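Local coordinates for crystal protein (Bacillus thuringiensis serovar dakota, PDB 2ZTB) that recognises cancer cells as the activated form of the toxin parasporin-2, and probably acts by forming pores in their membranes, at residues 7-10 with 11-14; 17-20 with 21-24; 49-53 with 54-58; 211-214 with 215-219. All coordinates share one frame; numbering follows the deposited sequence.

Contact 1 of 4, residues 7-10 with 11-14; sequences YLMF and NELS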
# COMPACT_ATOMS: atom_id res chain seq x y z
N TYR A 7 -6.33 -18.60 5.13
CA TYR A 7 -5.54 -19.64 5.73
C TYR A 7 -4.12 -19.17 6.01
O TYR A 7 -3.53 -18.38 5.25
CB TYR A 7 -5.51 -20.89 4.85
CG TYR A 7 -6.81 -21.68 4.81
CD1 TYR A 7 -7.67 -21.72 5.92
CD2 TYR A 7 -7.16 -22.42 3.68
CE1 TYR A 7 -8.86 -22.46 5.88
CE2 TYR A 7 -8.34 -23.16 3.64
CZ TYR A 7 -9.19 -23.19 4.74
OH TYR A 7 -10.36 -23.93 4.67
N LEU A 8 -3.58 -19.66 7.13
CA LEU A 8 -2.17 -19.50 7.42
C LEU A 8 -1.45 -20.64 6.70
O LEU A 8 -1.96 -21.78 6.66
CB LEU A 8 -1.93 -19.51 8.93
CG LEU A 8 -0.49 -19.30 9.43
CD1 LEU A 8 -0.03 -17.85 9.22
CD2 LEU A 8 -0.37 -19.72 10.91
N MET A 9 -0.31 -20.34 6.10
CA MET A 9 0.46 -21.35 5.37
C MET A 9 1.78 -21.65 6.10
O MET A 9 2.25 -20.83 6.88
CB MET A 9 0.74 -20.86 3.94
CG MET A 9 -0.52 -20.39 3.16
SD MET A 9 -1.62 -21.76 2.75
CE MET A 9 -0.69 -22.64 1.49
N PHE A 10 2.36 -22.82 5.85
CA PHE A 10 3.65 -23.19 6.46
C PHE A 10 4.80 -22.25 6.07
O PHE A 10 5.73 -22.06 6.87
CB PHE A 10 4.03 -24.65 6.17
CG PHE A 10 3.47 -25.64 7.18
CD1 PHE A 10 2.54 -26.59 6.80
CD2 PHE A 10 3.87 -25.61 8.51
CE1 PHE A 10 2.02 -27.50 7.71
CE2 PHE A 10 3.36 -26.52 9.44
CZ PHE A 10 2.43 -27.47 9.03
N ASN A 11 4.76 -21.69 4.86
CA ASN A 11 5.82 -20.82 4.37
C ASN A 11 5.73 -19.39 4.92
O ASN A 11 6.53 -18.53 4.57
CB ASN A 11 5.97 -20.87 2.83
CG ASN A 11 4.81 -20.19 2.05
OD1 ASN A 11 4.93 -20.00 0.84
ND2 ASN A 11 3.72 -19.83 2.72
N GLU A 12 4.76 -19.18 5.80
CA GLU A 12 4.53 -17.91 6.48
C GLU A 12 4.81 -17.97 7.98
O GLU A 12 4.64 -16.97 8.67
CB GLU A 12 3.05 -17.53 6.38
CG GLU A 12 2.60 -17.09 5.04
CD GLU A 12 1.14 -16.72 5.09
OE1 GLU A 12 0.87 -15.50 5.06
OE2 GLU A 12 0.29 -17.63 5.20
N LEU A 13 5.18 -19.15 8.48
CA LEU A 13 5.49 -19.33 9.90
C LEU A 13 6.57 -18.38 10.41
O LEU A 13 6.49 -17.89 11.53
CB LEU A 13 5.83 -20.79 10.19
CG LEU A 13 4.67 -21.60 10.82
CD1 LEU A 13 3.28 -21.31 10.24
CD2 LEU A 13 4.94 -23.11 10.87
N SER A 14 7.55 -18.08 9.55
CA SER A 14 8.58 -17.07 9.84
C SER A 14 7.99 -15.69 10.13
O SER A 14 8.60 -14.90 10.86
CB SER A 14 9.56 -16.98 8.68
OG SER A 14 8.88 -16.58 7.50
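Phe10 and Leu13 pack against each other across the first turn of a 3-10 segment that takes over soon after strand 4-7 ends, near the N terminus of the activated toxin. Their side chains lie side by side and point the same way: Leu13 CD2 sits at the edge of the Phe10 ring, near its plane, 3.6 Å from Phe10 CD2. The other branch of Leu13 turns back to the chain before the turn, with CD1 3.5 Å from Met9 O and 4.0 Å from Leu8 CD2, so the two branches of Leu13 touch residues at different points of the bend. Ile38 and Leu40 of strand 37-40 pack on Phe10. Two backbone bonds close the turn, Glu12 N to Met9 O at 3.2 Å and a weak one from Leu13 N to Phe10 O at 3.4 Å. Glu12 folds back over the same bend. With CG anti to its own carbonyl carbon (chi1 -72°) and the chain extended beyond, its carboxylate reaches the backbone N of Met9, the two side chains passing at a slant. OE2 forms a salt bridge with Lys63, while OE1 takes the backbone N-H of Lys121, and this buried carboxylate is probably kept ionised by the lysine. Glu12 OE2 accepts from Met9 N at 2.9 Å through the lone pair that faces away from the other carboxylate oxygen.

Contact 2 of 4, residues 17-20 with 21-24; sequences SSSP and ESVR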
# COMPACT_ATOMS: atom_id res chain seq x y z
N SER A 17 7.48 -15.41 13.55
CA SER A 17 8.76 -15.68 14.21
C SER A 17 8.96 -17.16 14.54
O SER A 17 9.74 -17.50 15.44
CB SER A 17 8.89 -14.83 15.46
OG SER A 17 8.84 -13.45 15.13
N SER A 18 8.27 -18.02 13.79
CA SER A 18 8.31 -19.44 14.04
C SER A 18 8.70 -20.27 12.82
O SER A 18 9.05 -19.72 11.76
CB SER A 18 6.97 -19.92 14.62
OG SER A 18 6.51 -18.99 15.58
N SER A 19 8.67 -21.59 13.00
CA SER A 19 9.12 -22.53 12.00
C SER A 19 8.36 -23.83 12.21
O SER A 19 7.75 -24.03 13.25
CB SER A 19 10.65 -22.74 12.08
OG SER A 19 11.07 -23.23 13.37
N PRO A 20 8.32 -24.71 11.19
CA PRO A 20 7.74 -26.03 11.47
C PRO A 20 8.47 -26.76 12.60
O PRO A 20 7.85 -27.51 13.37
CB PRO A 20 7.91 -26.77 10.14
CG PRO A 20 7.91 -25.65 9.11
CD PRO A 20 8.70 -24.57 9.77
N GLU A 21 9.78 -26.55 12.69
CA GLU A 21 10.59 -27.23 13.70
C GLU A 21 10.25 -26.72 15.09
O GLU A 21 10.26 -27.48 16.03
CB GLU A 21 12.09 -27.04 13.43
CG GLU A 21 12.64 -27.79 12.21
CD GLU A 21 12.28 -27.15 10.85
OE1 GLU A 21 11.97 -25.93 10.78
OE2 GLU A 21 12.32 -27.88 9.83
N SER A 22 9.97 -25.44 15.21
CA SER A 22 9.70 -24.86 16.50
C SER A 22 8.30 -25.25 16.97
O SER A 22 8.09 -25.39 18.17
CB SER A 22 9.93 -23.35 16.50
OG SER A 22 8.87 -22.64 15.88
N VAL A 23 7.37 -25.42 16.02
CA VAL A 23 6.00 -25.91 16.28
C VAL A 23 6.05 -27.37 16.73
O VAL A 23 5.43 -27.75 17.73
CB VAL A 23 5.08 -25.73 15.00
CG1 VAL A 23 3.77 -26.57 15.08
CG2 VAL A 23 4.75 -24.25 14.76
N ARG A 24 6.79 -28.19 16.01
CA ARG A 24 6.96 -29.58 16.37
C ARG A 24 7.53 -29.72 17.80
O ARG A 24 7.08 -30.57 18.58
CB ARG A 24 7.86 -30.28 15.34
CG ARG A 24 7.90 -31.77 15.48
CD ARG A 24 9.04 -32.36 14.69
NE ARG A 24 8.88 -33.80 14.53
CZ ARG A 24 9.57 -34.55 13.68
NH1 ARG A 24 10.51 -34.01 12.90
NH2 ARG A 24 9.32 -35.85 13.61
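The first torsions of Ser19 (chi1 59°) and Ser22 (chi1 76°) place each hydroxyl between its own backbone N and carbonyl carbon, and from there each reaches the backbone N-H of the other residue. Ser22 N donates to Ser19 OG at 3.1 Å, and Ser19 N returns the bond to Ser22 OG, also at 3.1 Å. This reciprocal pair is a capping box, with Ser19 at the N-cap of helix 20-31. Both bonds are bent. The N-H of Ser22, in the first turn of the helix, is thus met by a side chain, with a further weak bond to Ser19 O. That carbonyl is used mainly by Val23 N, 3.1 Å from Ser19 O, and the regular ladder continues with Arg24 N to Pro20 O at 2.9 Å. Glu21 doubles back at chi2 and runs beside the Pro20 ring, its OE1 lying 3.7 Å from both Pro20 CD and Ser19 CB. Val23 CG2 comes to 3.4 Å from Ser19 O. Around the cap, Pro20 rests on Tyr45 and Phe46 of strand 43-46 and, together with Val23, on Ile38 of strand 37-40, while Arg24 reaches Phe46 in a cation-pi contact and Pro35 O by a hydrogen bond.

Contact 3 of 4, residues 49-53 with 54-58; sequences VKPPI and TAQYG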
# COMPACT_ATOMS: atom_id res chain seq x y z
N VAL A 49 0.34 -37.97 8.86
CA VAL A 49 -0.84 -38.63 8.31
C VAL A 49 -1.44 -37.78 7.19
O VAL A 49 -1.55 -36.56 7.33
CB VAL A 49 -1.89 -38.90 9.43
CG1 VAL A 49 -3.28 -39.17 8.85
CG2 VAL A 49 -1.44 -40.05 10.32
N LYS A 50 -1.80 -38.44 6.09
CA LYS A 50 -2.52 -37.83 4.97
C LYS A 50 -3.91 -38.45 4.81
O LYS A 50 -4.07 -39.66 4.97
CB LYS A 50 -1.75 -38.02 3.66
CG LYS A 50 -0.58 -37.07 3.44
CD LYS A 50 0.76 -37.79 3.55
CE LYS A 50 1.91 -36.86 3.18
NZ LYS A 50 2.27 -35.94 4.30
N PRO A 51 -4.94 -37.63 4.51
CA PRO A 51 -4.90 -36.16 4.42
C PRO A 51 -4.69 -35.50 5.80
O PRO A 51 -4.97 -36.13 6.82
CB PRO A 51 -6.27 -35.80 3.82
CG PRO A 51 -7.15 -36.95 4.09
CD PRO A 51 -6.27 -38.17 4.19
N PRO A 52 -4.20 -34.25 5.82
CA PRO A 52 -3.95 -33.54 7.07
C PRO A 52 -5.10 -33.71 8.07
O PRO A 52 -6.26 -33.49 7.71
CB PRO A 52 -3.81 -32.07 6.63
CG PRO A 52 -4.15 -32.04 5.16
CD PRO A 52 -3.85 -33.40 4.66
N ILE A 53 -4.76 -34.10 9.30
CA ILE A 53 -5.76 -34.38 10.33
C ILE A 53 -6.54 -33.12 10.69
O ILE A 53 -7.62 -33.18 11.27
CB ILE A 53 -5.12 -35.02 11.59
CG1 ILE A 53 -4.06 -34.08 12.21
CG2 ILE A 53 -4.54 -36.40 11.24
CD1 ILE A 53 -3.59 -34.46 13.58
N THR A 54 -6.00 -31.97 10.31
CA THR A 54 -6.63 -30.69 10.56
C THR A 54 -7.85 -30.50 9.65
O THR A 54 -8.86 -29.94 10.08
CB THR A 54 -5.64 -29.54 10.36
OG1 THR A 54 -4.73 -29.88 9.30
CG2 THR A 54 -4.85 -29.29 11.64
N ALA A 55 -7.76 -30.96 8.40
CA ALA A 55 -8.91 -30.95 7.50
C ALA A 55 -9.86 -32.11 7.85
O ALA A 55 -11.08 -31.89 8.02
CB ALA A 55 -8.47 -31.00 6.02
N GLN A 56 -9.32 -33.33 7.99
CA GLN A 56 -10.14 -34.46 8.46
C GLN A 56 -11.04 -34.07 9.63
O GLN A 56 -12.30 -34.23 9.55
CB GLN A 56 -9.29 -35.67 8.86
CG GLN A 56 -8.50 -36.31 7.72
CD GLN A 56 -7.97 -37.69 8.16
OE1 GLN A 56 -6.74 -37.87 8.37
NE2 GLN A 56 -8.90 -38.69 8.32
N TYR A 57 -10.41 -33.48 10.67
CA TYR A 57 -11.12 -33.24 11.92
C TYR A 57 -11.66 -31.81 12.09
O TYR A 57 -12.27 -31.48 13.20
CB TYR A 57 -10.27 -33.69 13.10
CG TYR A 57 -9.87 -35.16 13.03
CD1 TYR A 57 -8.73 -35.57 12.34
CD2 TYR A 57 -10.65 -36.13 13.62
CE1 TYR A 57 -8.37 -36.92 12.26
CE2 TYR A 57 -10.30 -37.48 13.56
CZ TYR A 57 -9.16 -37.87 12.88
OH TYR A 57 -8.83 -39.21 12.82
N GLY A 58 -11.43 -30.97 11.00
CA GLY A 58 -12.06 -29.65 10.97
C GLY A 58 -11.46 -28.60 11.89
O GLY A 58 -12.18 -27.80 12.49
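Ile53 and Tyr57 meet on the close-packed side of this short turn, their side chains running obliquely past each other, with Ile53 CB 3.7 Å from Tyr57 CD1. Ile53 is buried, and Phe210 and Phe212 of strand 210-214 pack on it. Its CG1 stands between its own backbone N and carbonyl carbon (chi1 60°), which turns CG2 toward Tyr57, 4.0 Å from CE1. Beside it Pro52, at the N-cap, sets its CB 3.6 Å from Thr54 OG1, while that hydroxyl is hydrogen-bonded to Asn41 O. The exposed side is looser: there the aliphatic part of Gln56 crosses the Pro51 ring at about a right angle, Gln56 CG lying 3.9 Å from Pro51 CG. A cis peptide bond before Pro51 bends the chain ahead of the helix. Gln56 N donates to Pro52 O at 3.1 Å, nearly straight at 167° on the hydrogen; a weak bond from Ala55 N shares that oxygen. At the far end Gly58 has positive phi, and its N bonds back to Ala55 O at 3.1 Å. One short helical turn, entered through two prolines, therefore ends in a Schellman motif.

Contact 4 of 4, residues 211-214 with 215-219; sequences WFNP and ARDVL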
# COMPACT_ATOMS: atom_id res chain seq x y z
N TRP A 211 -3.64 -34.88 17.99
CA TRP A 211 -3.94 -33.73 18.84
C TRP A 211 -3.97 -32.41 18.09
O TRP A 211 -3.24 -32.22 17.12
CB TRP A 211 -2.93 -33.65 19.99
CG TRP A 211 -3.14 -34.73 20.96
CD1 TRP A 211 -2.51 -35.93 20.99
CD2 TRP A 211 -4.09 -34.75 22.03
NE1 TRP A 211 -2.99 -36.69 22.01
CE2 TRP A 211 -3.97 -35.99 22.67
CE3 TRP A 211 -5.03 -33.82 22.51
CZ2 TRP A 211 -4.75 -36.35 23.78
CZ3 TRP A 211 -5.81 -34.18 23.63
CH2 TRP A 211 -5.65 -35.43 24.25
N PHE A 212 -4.80 -31.49 18.58
CA PHE A 212 -4.89 -30.11 18.10
C PHE A 212 -4.70 -29.14 19.24
O PHE A 212 -5.23 -29.34 20.33
CB PHE A 212 -6.23 -29.88 17.39
CG PHE A 212 -6.52 -30.90 16.35
CD1 PHE A 212 -7.22 -32.06 16.68
CD2 PHE A 212 -6.04 -30.74 15.05
CE1 PHE A 212 -7.45 -33.05 15.74
CE2 PHE A 212 -6.26 -31.72 14.09
CZ PHE A 212 -6.97 -32.88 14.44
N ASN A 213 -3.91 -28.10 18.99
CA ASN A 213 -3.66 -27.06 19.96
C ASN A 213 -3.82 -25.73 19.28
O ASN A 213 -3.46 -25.59 18.12
CB ASN A 213 -2.25 -27.18 20.56
CG ASN A 213 -2.19 -28.19 21.66
OD1 ASN A 213 -2.35 -27.86 22.84
ND2 ASN A 213 -1.98 -29.44 21.30
N PRO A 214 -4.39 -24.74 20.00
CA PRO A 214 -4.49 -23.41 19.39
C PRO A 214 -3.12 -22.91 18.98
O PRO A 214 -2.12 -23.25 19.63
CB PRO A 214 -5.08 -22.53 20.51
CG PRO A 214 -4.97 -23.34 21.74
CD PRO A 214 -4.97 -24.78 21.35
N ALA A 215 -3.08 -22.13 17.91
CA ALA A 215 -1.86 -21.51 17.39
C ALA A 215 -0.98 -20.87 18.48
O ALA A 215 0.24 -20.96 18.41
CB ALA A 215 -2.24 -20.47 16.30
N ARG A 216 -1.59 -20.24 19.48
CA ARG A 216 -0.85 -19.56 20.56
C ARG A 216 -0.01 -20.51 21.42
O ARG A 216 0.97 -20.09 22.03
CB ARG A 216 -1.82 -18.73 21.43
CG ARG A 216 -2.33 -19.44 22.67
CD ARG A 216 -3.30 -18.59 23.48
NE ARG A 216 -4.64 -18.62 22.90
CZ ARG A 216 -5.59 -19.49 23.24
NH1 ARG A 216 -6.76 -19.44 22.63
NH2 ARG A 216 -5.37 -20.39 24.18
N ASP A 217 -0.41 -21.79 21.47
CA ASP A 217 0.35 -22.82 22.18
C ASP A 217 1.62 -23.30 21.46
O ASP A 217 2.50 -23.85 22.11
CB ASP A 217 -0.52 -24.06 22.44
CG ASP A 217 -1.63 -23.80 23.44
OD1 ASP A 217 -1.70 -22.70 24.03
OD2 ASP A 217 -2.43 -24.73 23.66
N VAL A 218 1.71 -23.12 20.14
CA VAL A 218 2.82 -23.71 19.38
C VAL A 218 3.65 -22.69 18.56
O VAL A 218 4.72 -23.03 18.03
CB VAL A 218 2.35 -24.92 18.51
CG1 VAL A 218 1.81 -26.07 19.42
CG2 VAL A 218 1.25 -24.48 17.48
N LEU A 219 3.16 -21.46 18.47
CA LEU A 219 3.84 -20.39 17.74
C LEU A 219 4.41 -19.40 18.74
O LEU A 219 3.87 -19.22 19.83
CB LEU A 219 2.87 -19.67 16.76
CG LEU A 219 2.30 -20.40 15.53
CD1 LEU A 219 1.22 -19.59 14.83
CD2 LEU A 219 3.37 -20.78 14.51
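A strand-to-helix junction joins strand 210-214 directly to the single weakly bonded turn of helix 215-218, and Pro214 and Asp217 meet at the turn between them. Asp217 N donates to Pro214 O at 2.9 Å. The same turn brings the aspartate side chain back over the proline. The first torsion (chi1 -69°) swings the aspartate's CG to the side of its own N; Asp217 then crosses the ring obliquely and its carboxylate rests on the outer carbons, OD2 lying 3.4 Å from Pro214 CD. Asn213 meets this carboxylate from the strand side, the two side chains crossing at about a right angle with their flat ends turned 54° apart; Asn213 CB approaches Asp217 CB to 4.0 Å.

Arg216 comes to the proline from another direction. Its chain bends at chi3 (80°), which brings one face of the guanidinium near Pro214, whose CB lies over it but off toward the rim, with Arg216 NH2 3.8 Å from Pro214 CG, so the proline ring is touched by both a carboxylate and a guanidinium. Helix 20-31 backs the junction, with Phe27 against both Asn213 and Val218, and Arg26 NH1 bonded to Asp217 O. On the strand side, Ala215 still pairs through its backbone with Gly193 of strand 168-199. Within the turn, Ala215 O accepts from Val218 N at 3.1 Å and from Leu219 N at 3.0 Å.

How the contacts relate
From the N terminus, contact 1 closes the bend after strand 4-7, and contact 2 caps helix 20-31 a few residues on; Leu13 bridges them, its O probably hydrogen-bonded to Ser18 N and its side chain packed on Val23. Contact 3 follows strand 43-46, about 17 Å from contact 1 and 19 Å from contact 2 between centres, touching neither. All four lie in series, without nesting or crossing. Contact 4, far along the sequence, joins the others: Leu219 packs on Leu8 and Leu13 of contact 1 and Val23 of contact 2, while Phe212 meets Ile53, Thr54 and Tyr57 of contact 3. Strand 210-214 and the turn after it thus link helix 53-56 with the start of helix 20-31 at one end of the elongated toxin.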